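Local coordinates for protein processed glycerol phosphate lipoteichoic acid synthase 2 (Bacillus subtilis, PDB 2W8D) that belongs to the lipoteichoic acid synthases, with a sulfatase-like domain of the alkaline phosphatase superfamily that holds a magnesium ion, at residues Y13-Y18 and T325-M330; G27-K32 and A297-E302; D73-Q78 and A308-V313; N132-W137 and F151-Y156. One frame throughout, in Å; residues are numbered along the deposited sequence.

In the fold
Interaction 3 is the buried one, its centre about 8 Å from that of the chain; it pairs two strands of the large mixed sheet, and the His-77 side chain is about 10 Å from the magnesium. Interaction 4 reaches the same sheet, its centre about 27 Å from that of interaction 3; the Asn-132 side chain is about 11 Å from the magnesium, and NE1 of Trp-137 is hydrogen-bonded to the phosphothreonine at position 84, a metal ligand. Interaction 1 encloses the other three along the chain and holds the N-terminal helix; its nearest atoms are about 6 Å from interaction 3. Interactions 2 and 3 alternate their segments along the chain, with centres about 20 Å apart.

Interaction 1 of 4, residues Y13-Y18 and T325-M330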
loop_
_atom_site.group_PDB
_atom_site.type_symbol
_atom_site.label_atom_id
_atom_site.label_comp_id
_atom_site.label_asym_id
_atom_site.label_seq_id
_atom_site.Cartn_x
_atom_site.Cartn_y
_atom_site.Cartn_z
ATOM N N TYR A 13 -1.961 -25.295 1.792
ATOM C CA TYR A 13 -0.756 -24.543 1.516
ATOM C C TYR A 13 -0.677 -23.269 2.386
ATOM O O TYR A 13 0.386 -22.975 2.933
ATOM C CB TYR A 13 -0.647 -24.280 0.005
ATOM C CG TYR A 13 0.375 -23.256 -0.406
ATOM C CD1 TYR A 13 1.614 -23.635 -0.953
ATOM C CD2 TYR A 13 0.101 -21.894 -0.260
ATOM C CE1 TYR A 13 2.547 -22.668 -1.332
ATOM C CE2 TYR A 13 1.014 -20.942 -0.622
ATOM C CZ TYR A 13 2.223 -21.322 -1.160
ATOM O OH TYR A 13 3.084 -20.305 -1.513
HETATM N N MSE A 14 -1.786 -22.539 2.544
HETATM C CA MSE A 14 -1.786 -21.344 3.403
HETATM C C MSE A 14 -1.374 -21.681 4.845
HETATM O O MSE A 14 -0.605 -20.936 5.463
HETATM C CB MSE A 14 -3.127 -20.605 3.403
HETATM C CG MSE A 14 -3.652 -20.065 2.039
HETATM SE SE MSE A 14 -2.455 -18.982 0.878
HETATM C CE MSE A 14 -3.775 -18.020 -0.201
ATOM N N LYS A 15 -1.870 -22.805 5.367
ATOM C CA LYS A 15 -1.475 -23.292 6.693
ATOM C C LYS A 15 -0.058 -23.878 6.738
ATOM O O LYS A 15 0.605 -23.823 7.770
ATOM C CB LYS A 15 -2.467 -24.327 7.217
ATOM C CG LYS A 15 -3.867 -23.783 7.501
ATOM C CD LYS A 15 -4.552 -24.576 8.634
ATOM C CE LYS A 15 -6.062 -24.350 8.681
ATOM N NZ LYS A 15 -6.473 -22.955 8.284
ATOM N N ALA A 16 0.404 -24.431 5.622
ATOM C CA ALA A 16 1.742 -25.016 5.557
ATOM C C ALA A 16 2.841 -23.968 5.419
ATOM O O ALA A 16 4.018 -24.310 5.394
ATOM C CB ALA A 16 1.839 -26.033 4.424
ATOM N N ASN A 17 2.460 -22.697 5.331
ATOM C CA ASN A 17 3.432 -21.623 5.144
ATOM C C ASN A 17 3.272 -20.484 6.126
ATOM O O ASN A 17 4.145 -19.627 6.246
ATOM C CB ASN A 17 3.390 -21.094 3.708
ATOM C CG ASN A 17 4.088 -22.024 2.740
ATOM O OD1 ASN A 17 3.445 -22.810 2.048
ATOM N ND2 ASN A 17 5.416 -21.974 2.721
ATOM N N TYR A 18 2.163 -20.490 6.844
ATOM C CA TYR A 18 1.866 -19.424 7.759
ATOM C C TYR A 18 3.096 -19.114 8.585
ATOM O O TYR A 18 3.794 -20.007 9.072
ATOM C CB TYR A 18 0.694 -19.823 8.637
ATOM C CG TYR A 18 0.349 -18.855 9.743
ATOM C CD1 TYR A 18 -0.202 -17.593 9.467
ATOM C CD2 TYR A 18 0.533 -19.224 11.079
ATOM C CE1 TYR A 18 -0.532 -16.720 10.513
ATOM C CE2 TYR A 18 0.212 -18.376 12.117
ATOM C CZ TYR A 18 -0.317 -17.131 11.845
ATOM O OH TYR A 18 -0.637 -16.317 12.914
ATOM N N THR A 325 -4.263 -14.549 12.341
ATOM C CA THR A 325 -4.561 -14.667 10.917
ATOM C C THR A 325 -4.388 -16.074 10.342
ATOM O O THR A 325 -4.550 -16.268 9.135
ATOM C CB THR A 325 -3.723 -13.687 10.073
ATOM O OG1 THR A 325 -2.332 -13.889 10.333
ATOM C CG2 THR A 325 -4.096 -12.253 10.369
ATOM N N LYS A 326 -4.064 -17.043 11.193
ATOM C CA LYS A 326 -3.887 -18.436 10.763
ATOM C C LYS A 326 -5.102 -19.051 10.069
ATOM O O LYS A 326 -4.949 -19.949 9.243
ATOM C CB LYS A 326 -3.457 -19.337 11.939
ATOM C CG LYS A 326 -2.857 -20.686 11.491
ATOM C CD LYS A 326 -2.043 -21.398 12.586
ATOM C CE LYS A 326 -1.039 -22.404 11.988
ATOM N NZ LYS A 326 0.232 -22.491 12.799
ATOM N N ASP A 327 -6.300 -18.593 10.415
ATOM C CA ASP A 327 -7.500 -19.182 9.823
ATOM C C ASP A 327 -7.975 -18.500 8.525
ATOM O O ASP A 327 -8.934 -18.950 7.905
ATOM C CB ASP A 327 -8.632 -19.291 10.848
ATOM C CG ASP A 327 -9.483 -20.545 10.640
ATOM O OD1 ASP A 327 -9.157 -21.352 9.738
ATOM O OD2 ASP A 327 -10.477 -20.739 11.375
ATOM N N TYR A 328 -7.288 -17.445 8.097
ATOM C CA TYR A 328 -7.631 -16.754 6.843
ATOM C C TYR A 328 -6.767 -17.151 5.671
ATOM O O TYR A 328 -5.581 -17.431 5.824
ATOM C CB TYR A 328 -7.545 -15.245 7.023
ATOM C CG TYR A 328 -8.443 -14.775 8.117
ATOM C CD1 TYR A 328 -9.822 -14.706 7.921
ATOM C CD2 TYR A 328 -7.929 -14.426 9.365
ATOM C CE1 TYR A 328 -10.661 -14.277 8.917
ATOM C CE2 TYR A 328 -8.776 -14.004 10.384
ATOM C CZ TYR A 328 -10.144 -13.936 10.144
ATOM O OH TYR A 328 -11.002 -13.523 11.137
ATOM N N LEU A 329 -7.355 -17.114 4.484
ATOM C CA LEU A 329 -6.627 -17.428 3.277
ATOM C C LEU A 329 -6.034 -16.143 2.712
ATOM O O LEU A 329 -6.668 -15.445 1.919
ATOM C CB LEU A 329 -7.538 -18.138 2.279
ATOM C CG LEU A 329 -8.126 -19.483 2.731
ATOM C CD1 LEU A 329 -8.701 -20.186 1.540
ATOM C CD2 LEU A 329 -7.086 -20.384 3.406
HETATM N N MSE A 330 -4.817 -15.845 3.162
HETATM C CA MSE A 330 -4.099 -14.635 2.847
HETATM C C MSE A 330 -2.751 -15.028 2.266
HETATM O O MSE A 330 -2.109 -15.944 2.752
HETATM C CB MSE A 330 -3.910 -13.796 4.102
HETATM C CG MSE A 330 -5.166 -13.054 4.530
HETATM SE SE MSE A 330 -4.910 -11.944 6.125
HETATM C CE MSE A 330 -6.591 -10.951 6.001
#
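Asp-327 receives Lys-15 through one carboxylate oxygen: NZ of Lys-15 lies 3.4 Å from OD1 of Asp-327, a salt bridge whose hydrogen bond is weak. The two side chains run alongside each other in the same direction, as suits a long, flexible lysine meeting a charge at the surface. The other oxygen, OD2, takes a weak bond from the backbone N of Lys-407.

More area is covered by Tyr-18 and Lys-326. With CG anti to its backbone N (chi1 174°), the tyrosine sets its ring against the turn, and the lysine methylenes lie over one face, the two side chains crossing at about a right angle. CB of Lys-326 stands 3.9 Å from the centroid of the Tyr-18 ring, a CH-pi contact, and the chain goes on past CD2. At the ring edge, near its plane, OG1 of Thr-325 is 3.4 Å from CE1 of Tyr-18; the polar partner of that hydroxyl is His-319.

The third element is apolar. CG of Met-14, present as selenomethionine, touches CD2 of Leu-329 at 3.7 Å, and both side chains also meet Ile-395 of helix 380-397. The flexible chain of one and the branched end of the other fit this greasy junction. The C-terminal end of helix 6-17, with Tyr-18, thus packs on the type I beta turn Thr-325 to Tyr-328 and the residues following it, after helix 313-320.

Interaction 2 of 4, residues G27-K32 and A297-E302; sequences GKAEGK and AGVKGE
Polar contact between 27-32 and 297-302 comes down to Lys-32, whose long chain spans the gap and offers NZ to the backbone carbonyl of Ala-297. NZ of Lys-32 is modelled 2.5 Å from O of Ala-297, very short for a hydrogen bond, so the bond is plausible but its exact length is doubtful. The chain bends at chi2 (140°) to bring the ammonium there. A lysine suits the place because its long aliphatic chain can bridge the gap and still carry a charge to a backbone carbonyl.

The apolar contact centres on Val-299. Its CG2 branch, anti to the carbonyl carbon, faces 27-32 and packs 3.6 Å from CB of Lys-28. CB of Ala-29 borders it more loosely, 4.4 Å from CG2 of Val-299. The small alanine and the compact branched valine let the two backbones approach, while the rest of the Lys-28 side chain leads away from the contact. Separately, the same methyl, CG2 of Val-299, makes a van der Waals approach to the backbone, 3.4 Å from O of Lys-28.

Both segments are connections of the alpha/beta core: 27-32 leads into strand 33-39, whereas the other loop links strand 292-296 to strand 303-304, all in the large mixed sheet.

The backbone contribution is turn formation. Gly-27 to Glu-30 is a type I beta turn and Ala-29 to Lys-32 a type II turn, overlapping and closed by N of Glu-30 to O of Gly-27 and N of Lys-32 to O of Ala-29. Gly-27, Gly-31 and Gly-298 all take positive phi, where glycine is at ease, and CA of Gly-298 lies 4.0 Å from NZ of Lys-32.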
loop_
_atom_site.group_PDB
_atom_site.type_symbol
_atom_site.label_atom_id
_atom_site.label_comp_id
_atom_site.label_asym_id
_atom_site.label_seq_id
_atom_site.Cartn_x
_atom_site.Cartn_y
_atom_site.Cartn_z
ATOM N N GLY A 27 -0.315 -7.998 19.379
ATOM C CA GLY A 27 -1.345 -7.545 20.313
ATOM C C GLY A 27 -0.970 -6.254 21.016
ATOM O O GLY A 27 -1.770 -5.706 21.760
ATOM N N LYS A 28 0.230 -5.746 20.738
ATOM C CA LYS A 28 0.759 -4.560 21.417
ATOM C C LYS A 28 0.051 -3.262 21.033
ATOM O O LYS A 28 0.262 -2.220 21.656
ATOM C CB LYS A 28 2.284 -4.431 21.189
ATOM C CG LYS A 28 3.127 -5.530 21.830
ATOM C CD LYS A 28 2.970 -5.551 23.351
ATOM C CE LYS A 28 4.035 -6.432 24.023
ATOM N NZ LYS A 28 3.837 -6.547 25.499
ATOM N N ALA A 29 -0.784 -3.327 20.013
ATOM C CA ALA A 29 -1.563 -2.173 19.590
ATOM C C ALA A 29 -3.051 -2.525 19.586
ATOM O O ALA A 29 -3.880 -1.872 18.932
ATOM C CB ALA A 29 -1.112 -1.702 18.221
ATOM N N GLU A 30 -3.379 -3.570 20.329
ATOM C CA GLU A 30 -4.751 -3.959 20.513
ATOM C C GLU A 30 -5.631 -2.811 20.986
ATOM O O GLU A 30 -5.296 -2.113 21.940
ATOM C CB GLU A 30 -4.816 -5.076 21.525
ATOM C CG GLU A 30 -6.151 -5.782 21.550
ATOM C CD GLU A 30 -6.166 -6.882 22.555
ATOM O OE1 GLU A 30 -5.122 -7.099 23.222
ATOM O OE2 GLU A 30 -7.220 -7.533 22.680
ATOM N N GLY A 31 -6.765 -2.645 20.297
ATOM C CA GLY A 31 -7.791 -1.653 20.643
ATOM C C GLY A 31 -7.723 -0.362 19.842
ATOM O O GLY A 31 -8.678 0.437 19.847
ATOM N N LYS A 32 -6.591 -0.151 19.169
ATOM C CA LYS A 32 -6.344 1.093 18.456
ATOM C C LYS A 32 -7.059 1.254 17.118
ATOM O O LYS A 32 -7.387 0.276 16.424
ATOM C CB LYS A 32 -4.833 1.353 18.307
ATOM C CG LYS A 32 -4.327 2.252 19.487
ATOM C CD LYS A 32 -3.003 1.858 20.008
ATOM C CE LYS A 32 -2.905 2.222 21.484
ATOM N NZ LYS A 32 -1.541 1.852 21.952
ATOM N N ALA A 297 0.978 3.526 18.024
ATOM C CA ALA A 297 1.173 4.255 19.283
ATOM C C ALA A 297 1.212 3.282 20.441
ATOM O O ALA A 297 0.385 2.353 20.502
ATOM C CB ALA A 297 0.058 5.256 19.479
ATOM N N GLY A 298 2.138 3.510 21.375
ATOM C CA GLY A 298 2.364 2.564 22.462
ATOM C C GLY A 298 3.397 1.500 22.120
ATOM O O GLY A 298 3.804 0.738 23.008
ATOM N N VAL A 299 3.821 1.460 20.838
ATOM C CA VAL A 299 4.799 0.487 20.333
ATOM C C VAL A 299 6.042 1.162 19.728
ATOM O O VAL A 299 5.939 2.001 18.829
ATOM C CB VAL A 299 4.186 -0.476 19.268
ATOM C CG1 VAL A 299 5.172 -1.548 18.881
ATOM C CG2 VAL A 299 2.913 -1.136 19.789
ATOM N N LYS A 300 7.216 0.766 20.196
ATOM C CA LYS A 300 8.459 1.297 19.675
ATOM C C LYS A 300 8.836 0.670 18.313
ATOM O O LYS A 300 9.223 -0.499 18.248
ATOM C CB LYS A 300 9.577 1.093 20.702
ATOM C CG LYS A 300 10.844 1.857 20.359
ATOM C CD LYS A 300 11.955 1.595 21.366
ATOM C CE LYS A 300 13.309 2.064 20.830
ATOM N NZ LYS A 300 13.585 1.478 19.473
ATOM N N GLY A 301 8.718 1.449 17.239
ATOM C CA GLY A 301 9.028 0.975 15.904
ATOM C C GLY A 301 10.517 0.804 15.637
ATOM O O GLY A 301 11.350 1.279 16.383
ATOM N N GLU A 302 10.832 0.087 14.563
ATOM C CA GLU A 302 12.202 -0.137 14.145
ATOM C C GLU A 302 12.290 0.135 12.653
ATOM O O GLU A 302 11.297 -0.029 11.935
ATOM C CB GLU A 302 12.594 -1.594 14.403
ATOM C CG GLU A 302 12.682 -1.996 15.858
ATOM C CD GLU A 302 13.870 -1.343 16.559
ATOM O OE1 GLU A 302 15.032 -1.579 16.146
ATOM O OE2 GLU A 302 13.633 -0.587 17.529
#

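Interaction 3 of 4, residues D73-Q78 and A308-V313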
loop_
_atom_site.group_PDB
_atom_site.type_symbol
_atom_site.label_atom_id
_atom_site.label_comp_id
_atom_site.label_asym_id
_atom_site.label_seq_id
_atom_site.Cartn_x
_atom_site.Cartn_y
_atom_site.Cartn_z
ATOM N N ASP A 73 12.531 -0.043 4.137
ATOM C CA ASP A 73 13.240 0.469 2.962
ATOM C C ASP A 73 13.454 -0.568 1.824
ATOM O O ASP A 73 14.003 -0.250 0.746
ATOM C CB ASP A 73 14.566 1.114 3.401
ATOM C CG ASP A 73 15.528 0.111 4.015
ATOM O OD1 ASP A 73 15.115 -0.831 4.710
ATOM O OD2 ASP A 73 16.726 0.255 3.811
ATOM N N ASN A 74 13.030 -1.798 2.072
ATOM C CA ASN A 74 12.981 -2.815 1.040
ATOM C C ASN A 74 11.555 -3.381 0.845
ATOM O O ASN A 74 11.336 -4.584 0.815
ATOM C CB ASN A 74 13.977 -3.910 1.353
ATOM C CG ASN A 74 15.389 -3.435 1.286
ATOM O OD1 ASN A 74 15.787 -2.743 0.342
ATOM N ND2 ASN A 74 16.173 -3.820 2.266
ATOM N N PHE A 75 10.599 -2.478 0.707
ATOM C CA PHE A 75 9.203 -2.832 0.553
ATOM C C PHE A 75 8.792 -2.476 -0.880
ATOM O O PHE A 75 9.103 -1.410 -1.358
ATOM C CB PHE A 75 8.366 -2.082 1.604
ATOM C CG PHE A 75 6.895 -2.217 1.414
ATOM C CD1 PHE A 75 6.211 -3.330 1.895
ATOM C CD2 PHE A 75 6.186 -1.232 0.760
ATOM C CE1 PHE A 75 4.840 -3.460 1.717
ATOM C CE2 PHE A 75 4.805 -1.346 0.563
ATOM C CZ PHE A 75 4.137 -2.445 1.032
ATOM N N PHE A 76 8.136 -3.392 -1.565
ATOM C CA PHE A 76 7.870 -3.263 -2.973
ATOM C C PHE A 76 6.365 -3.222 -3.269
ATOM O O PHE A 76 5.589 -4.011 -2.713
ATOM C CB PHE A 76 8.532 -4.444 -3.727
ATOM C CG PHE A 76 10.049 -4.437 -3.651
ATOM C CD1 PHE A 76 10.815 -3.958 -4.724
ATOM C CD2 PHE A 76 10.714 -4.905 -2.505
ATOM C CE1 PHE A 76 12.225 -3.926 -4.651
ATOM C CE2 PHE A 76 12.119 -4.882 -2.429
ATOM C CZ PHE A 76 12.867 -4.391 -3.503
ATOM N N HIS A 77 5.953 -2.361 -4.199
ATOM C CA HIS A 77 4.569 -2.477 -4.708
ATOM C C HIS A 77 4.429 -3.756 -5.568
ATOM O O HIS A 77 5.377 -4.194 -6.201
ATOM C CB HIS A 77 4.141 -1.230 -5.483
ATOM C CG HIS A 77 4.674 -1.183 -6.880
ATOM N ND1 HIS A 77 3.994 -1.735 -7.952
ATOM C CD2 HIS A 77 5.824 -0.668 -7.381
ATOM C CE1 HIS A 77 4.703 -1.559 -9.053
ATOM N NE2 HIS A 77 5.825 -0.930 -8.732
ATOM N N GLN A 78 3.247 -4.356 -5.581
ATOM C CA GLN A 78 3.049 -5.570 -6.364
ATOM C C GLN A 78 1.895 -5.407 -7.343
ATOM O O GLN A 78 1.283 -6.401 -7.742
ATOM C CB GLN A 78 2.822 -6.770 -5.427
ATOM C CG GLN A 78 4.003 -7.033 -4.456
ATOM C CD GLN A 78 3.676 -8.081 -3.439
ATOM O OE1 GLN A 78 2.794 -7.879 -2.588
ATOM N NE2 GLN A 78 4.352 -9.230 -3.523
ATOM N N ALA A 308 9.886 -7.197 1.564
ATOM C CA ALA A 308 8.453 -7.341 1.789
ATOM C C ALA A 308 7.672 -6.729 0.639
ATOM O O ALA A 308 8.168 -5.836 -0.013
ATOM C CB ALA A 308 8.047 -6.651 3.124
ATOM N N GLY A 309 6.431 -7.161 0.420
ATOM C CA GLY A 309 5.567 -6.553 -0.602
ATOM C C GLY A 309 4.200 -6.136 -0.070
ATOM O O GLY A 309 3.882 -6.397 1.081
ATOM N N ASP A 310 3.405 -5.462 -0.897
ATOM C CA ASP A 310 2.049 -5.050 -0.534
ATOM C C ASP A 310 1.216 -6.077 0.235
ATOM O O ASP A 310 0.514 -5.671 1.141
ATOM C CB ASP A 310 1.235 -4.695 -1.786
ATOM C CG ASP A 310 1.618 -3.387 -2.370
ATOM O OD1 ASP A 310 2.048 -2.468 -1.599
ATOM O OD2 ASP A 310 1.518 -3.293 -3.615
ATOM N N VAL A 311 1.254 -7.374 -0.146
ATOM C CA VAL A 311 0.368 -8.402 0.446
ATOM C C VAL A 311 0.756 -8.711 1.908
ATOM O O VAL A 311 -0.009 -9.349 2.658
ATOM C CB VAL A 311 0.323 -9.728 -0.390
ATOM C CG1 VAL A 311 -0.389 -9.530 -1.775
ATOM C CG2 VAL A 311 1.699 -10.314 -0.559
ATOM N N ASP A 312 1.942 -8.252 2.309
ATOM C CA ASP A 312 2.404 -8.447 3.674
ATOM C C ASP A 312 1.839 -7.432 4.675
ATOM O O ASP A 312 1.905 -7.672 5.869
ATOM C CB ASP A 312 3.936 -8.415 3.747
ATOM C CG ASP A 312 4.604 -9.418 2.816
ATOM O OD1 ASP A 312 4.006 -10.459 2.493
ATOM O OD2 ASP A 312 5.768 -9.188 2.457
ATOM N N VAL A 313 1.295 -6.309 4.210
ATOM C CA VAL A 313 0.832 -5.262 5.137
ATOM C C VAL A 313 -0.316 -5.695 6.060
ATOM O O VAL A 313 -0.255 -5.479 7.279
ATOM C CB VAL A 313 0.490 -3.926 4.419
ATOM C CG1 VAL A 313 0.168 -2.799 5.434
ATOM C CG2 VAL A 313 1.635 -3.481 3.576
#
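The ring of Phe-76 meets Ala-308 at its edge: the alanine carbonyl O lies near the ring plane, 3.7 Å from CD2 of Phe-76. The ring of Phe-75 is approached obliquely by several groups. CE1 of Phe-75 is 3.2 Å from O of Gly-309 and 3.7 Å from CG2 of Val-313, while OD1 of Asp-310 nears CZ; the ring and carboxylate planes are 66° apart. An extended chi1 of 172° carries this ring over the second segment, and a large flat side chain suits a place bordered by both a methyl group and carbonyls. Met-91 of helix 86-93 touches Val-313 as well.

Phe-75 with Ala-308 and Phe-76 with Gly-309 form parallel bridges, joining the short strand 308-309 to strand 70-76. N of Ala-308 bonds O of Asn-74, N of Phe-76 bonds O of Ala-308 at 2.9 Å, and N of Asp-310 bonds O of Phe-76. Gly-309 has no side chain on the face to which Phe-76 points, and the Gln-78 amide lies against its CA.

Beyond the strand ends, side chains take over from the ladder. N of Gln-78 gives a 2.8 Å bond to OD2 of Asp-310, from above the carboxylate plane, and OE1 of Gln-78 accepts from N of Val-311 at 2.9 Å with an N-H...O angle of 162°. NE2 of Gln-78 goes to O of Pro-345. Aspartate and glutamine thus trade bonds with each other's segment, which satisfies buried peptide N-H groups where sheet pairing stops and helix 313-320 is about to begin.

Interaction 4 of 4, residues N132-W137 and F151-Y156; sequences NTQTFW and FFDSAY
Asn-132, Gln-134, Asp-153 and Ser-154 close a beta-alpha-beta crossover: parallel strands 125-130 and 150-152 are neighbours in the large mixed sheet, helix 139-145 connects them, and these residues meet just past the C-terminal ends of both strands. Trp-137, on the same loop, bonds the phosphothreonine at position 84 through NE1, so the loop borders the magnesium site.

Two hydrogen bonds join the segments. N of Ser-154 gives one to O of Asn-132 at 3.1 Å, the donor standing well above the carbonyl plane. N of Gln-134 gives the other to OD2 of Asp-153, also 3.1 Å, on the anti lone pair, the one away from the partner oxygen. A short carboxylate suits this place because it can serve two backbone N-H groups at once: OD1 of Asp-153 accepts from N of Ala-155, two residues on, which makes an Asx turn at the start of the 3-10 segment 154-156. The aspartate CG sits between its own N and carbonyl carbon (chi1 71°), a setting that carries both oxygens to their donors.

Carbon contacts fill in around them. CB of Gln-134 lies 3.4 Å from CE2 of Phe-151, at an oblique angle to the ring, while CB of Asp-153 is over one ring face near the rim. The broad phenylalanine ring is further packed edge-to-face with Tyr-143 of helix 139-145. On the loop itself, a type I beta turn from Thr-133 to Phe-136 follows Asn-132, whose OD1 takes a 2.7 Å bond from N of Thr-133.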
loop_
_atom_site.group_PDB
_atom_site.type_symbol
_atom_site.label_atom_id
_atom_site.label_comp_id
_atom_site.label_asym_id
_atom_site.label_seq_id
_atom_site.Cartn_x
_atom_site.Cartn_y
_atom_site.Cartn_z
ATOM N N ASN A 132 -12.578 12.447 -4.828
ATOM C CA ASN A 132 -13.001 12.215 -6.208
ATOM C C ASN A 132 -14.276 11.382 -6.165
ATOM O O ASN A 132 -14.600 10.835 -5.121
ATOM C CB ASN A 132 -11.899 11.502 -7.016
ATOM C CG ASN A 132 -12.191 11.457 -8.546
ATOM O OD1 ASN A 132 -13.112 12.094 -9.038
ATOM N ND2 ASN A 132 -11.392 10.699 -9.279
ATOM N N THR A 133 -15.004 11.294 -7.270
ATOM C CA THR A 133 -16.245 10.551 -7.251
ATOM C C THR A 133 -16.017 9.072 -6.891
ATOM O O THR A 133 -14.978 8.496 -7.190
ATOM C CB THR A 133 -17.082 10.740 -8.544
ATOM O OG1 THR A 133 -18.280 9.970 -8.439
ATOM C CG2 THR A 133 -16.319 10.291 -9.794
ATOM N N GLN A 134 -16.983 8.513 -6.176
ATOM C CA GLN A 134 -16.992 7.116 -5.741
ATOM C C GLN A 134 -17.015 6.088 -6.882
ATOM O O GLN A 134 -16.675 4.933 -6.661
ATOM C CB GLN A 134 -18.201 6.868 -4.818
ATOM C CG GLN A 134 -19.577 7.063 -5.470
ATOM C CD GLN A 134 -20.707 6.882 -4.500
ATOM O OE1 GLN A 134 -21.099 7.815 -3.797
ATOM N NE2 GLN A 134 -21.268 5.697 -4.470
ATOM N N THR A 135 -17.403 6.486 -8.088
ATOM C CA THR A 135 -17.431 5.533 -9.204
ATOM C C THR A 135 -16.044 5.271 -9.767
ATOM O O THR A 135 -15.854 4.265 -10.448
ATOM C CB THR A 135 -18.303 5.997 -10.335
ATOM O OG1 THR A 135 -17.791 7.241 -10.823
ATOM C CG2 THR A 135 -19.763 6.170 -9.869
ATOM N N PHE A 136 -15.072 6.149 -9.459
ATOM C CA PHE A 136 -13.729 6.008 -10.006
ATOM C C PHE A 136 -13.147 4.678 -9.536
ATOM O O PHE A 136 -13.312 4.314 -8.382
ATOM C CB PHE A 136 -12.806 7.197 -9.656
ATOM C CG PHE A 136 -11.682 7.415 -10.662
ATOM C CD1 PHE A 136 -11.861 8.280 -11.762
ATOM C CD2 PHE A 136 -10.451 6.746 -10.520
ATOM C CE1 PHE A 136 -10.828 8.470 -12.709
ATOM C CE2 PHE A 136 -9.392 6.917 -11.463
ATOM C CZ PHE A 136 -9.581 7.783 -12.560
ATOM N N TRP A 137 -12.480 3.959 -10.450
ATOM C CA TRP A 137 -12.014 2.601 -10.188
ATOM C C TRP A 137 -13.093 1.684 -9.615
ATOM O O TRP A 137 -12.765 0.727 -8.937
ATOM C CB TRP A 137 -10.791 2.582 -9.257
ATOM C CG TRP A 137 -9.436 2.837 -9.869
ATOM C CD1 TRP A 137 -8.489 3.709 -9.406
ATOM C CD2 TRP A 137 -8.859 2.201 -11.030
ATOM N NE1 TRP A 137 -7.364 3.667 -10.210
ATOM C CE2 TRP A 137 -7.560 2.745 -11.205
ATOM C CE3 TRP A 137 -9.299 1.203 -11.918
ATOM C CZ2 TRP A 137 -6.708 2.352 -12.254
ATOM C CZ3 TRP A 137 -8.453 0.806 -12.951
ATOM C CH2 TRP A 137 -7.167 1.385 -13.110
ATOM N N PHE A 151 -18.224 5.650 2.795
ATOM C CA PHE A 151 -17.379 6.156 1.740
ATOM C C PHE A 151 -17.504 7.673 1.641
ATOM O O PHE A 151 -18.446 8.171 1.082
ATOM C CB PHE A 151 -17.723 5.446 0.406
ATOM C CG PHE A 151 -16.707 5.669 -0.698
ATOM C CD1 PHE A 151 -15.654 6.576 -0.537
ATOM C CD2 PHE A 151 -16.821 4.986 -1.903
ATOM C CE1 PHE A 151 -14.709 6.788 -1.549
ATOM C CE2 PHE A 151 -15.874 5.197 -2.943
ATOM C CZ PHE A 151 -14.822 6.102 -2.759
ATOM N N PHE A 152 -16.542 8.410 2.195
ATOM C CA PHE A 152 -16.540 9.873 2.080
ATOM C C PHE A 152 -15.894 10.303 0.779
ATOM O O PHE A 152 -14.712 10.621 0.751
ATOM C CB PHE A 152 -15.840 10.539 3.276
ATOM C CG PHE A 152 -16.569 10.353 4.582
ATOM C CD1 PHE A 152 -17.720 11.071 4.858
ATOM C CD2 PHE A 152 -16.118 9.432 5.519
ATOM C CE1 PHE A 152 -18.435 10.891 6.068
ATOM C CE2 PHE A 152 -16.807 9.241 6.725
ATOM C CZ PHE A 152 -17.982 9.964 6.991
ATOM N N ASP A 153 -16.660 10.311 -0.306
ATOM C CA ASP A 153 -16.094 10.721 -1.588
ATOM C C ASP A 153 -16.203 12.249 -1.793
ATOM O O ASP A 153 -16.472 13.005 -0.833
ATOM C CB ASP A 153 -16.714 9.939 -2.757
ATOM C CG ASP A 153 -18.154 10.342 -3.018
ATOM O OD1 ASP A 153 -18.724 11.158 -2.239
ATOM O OD2 ASP A 153 -18.722 9.836 -4.009
ATOM N N SER A 154 -15.977 12.682 -3.037
ATOM C CA SER A 154 -15.980 14.094 -3.415
ATOM C C SER A 154 -17.270 14.842 -3.089
ATOM O O SER A 154 -17.257 16.064 -3.005
ATOM C CB SER A 154 -15.579 14.301 -4.893
ATOM O OG SER A 154 -16.565 13.837 -5.798
ATOM N N ALA A 155 -18.372 14.136 -2.885
ATOM C CA ALA A 155 -19.620 14.817 -2.498
ATOM C C ALA A 155 -19.481 15.521 -1.133
ATOM O O ALA A 155 -20.230 16.436 -0.835
ATOM C CB ALA A 155 -20.823 13.849 -2.509
ATOM N N TYR A 156 -18.520 15.099 -0.318
ATOM C CA TYR A 156 -18.378 15.639 1.026
ATOM C C TYR A 156 -17.320 16.735 1.150
ATOM O O TYR A 156 -17.092 17.243 2.246
ATOM C CB TYR A 156 -18.049 14.533 2.015
ATOM C CG TYR A 156 -19.175 13.581 2.291
ATOM C CD1 TYR A 156 -20.018 13.757 3.399
ATOM C CD2 TYR A 156 -19.390 12.474 1.461
ATOM C CE1 TYR A 156 -21.066 12.862 3.658
ATOM C CE2 TYR A 156 -20.427 11.584 1.709
ATOM C CZ TYR A 156 -21.245 11.771 2.801
ATOM O OH TYR A 156 -22.267 10.860 3.006
#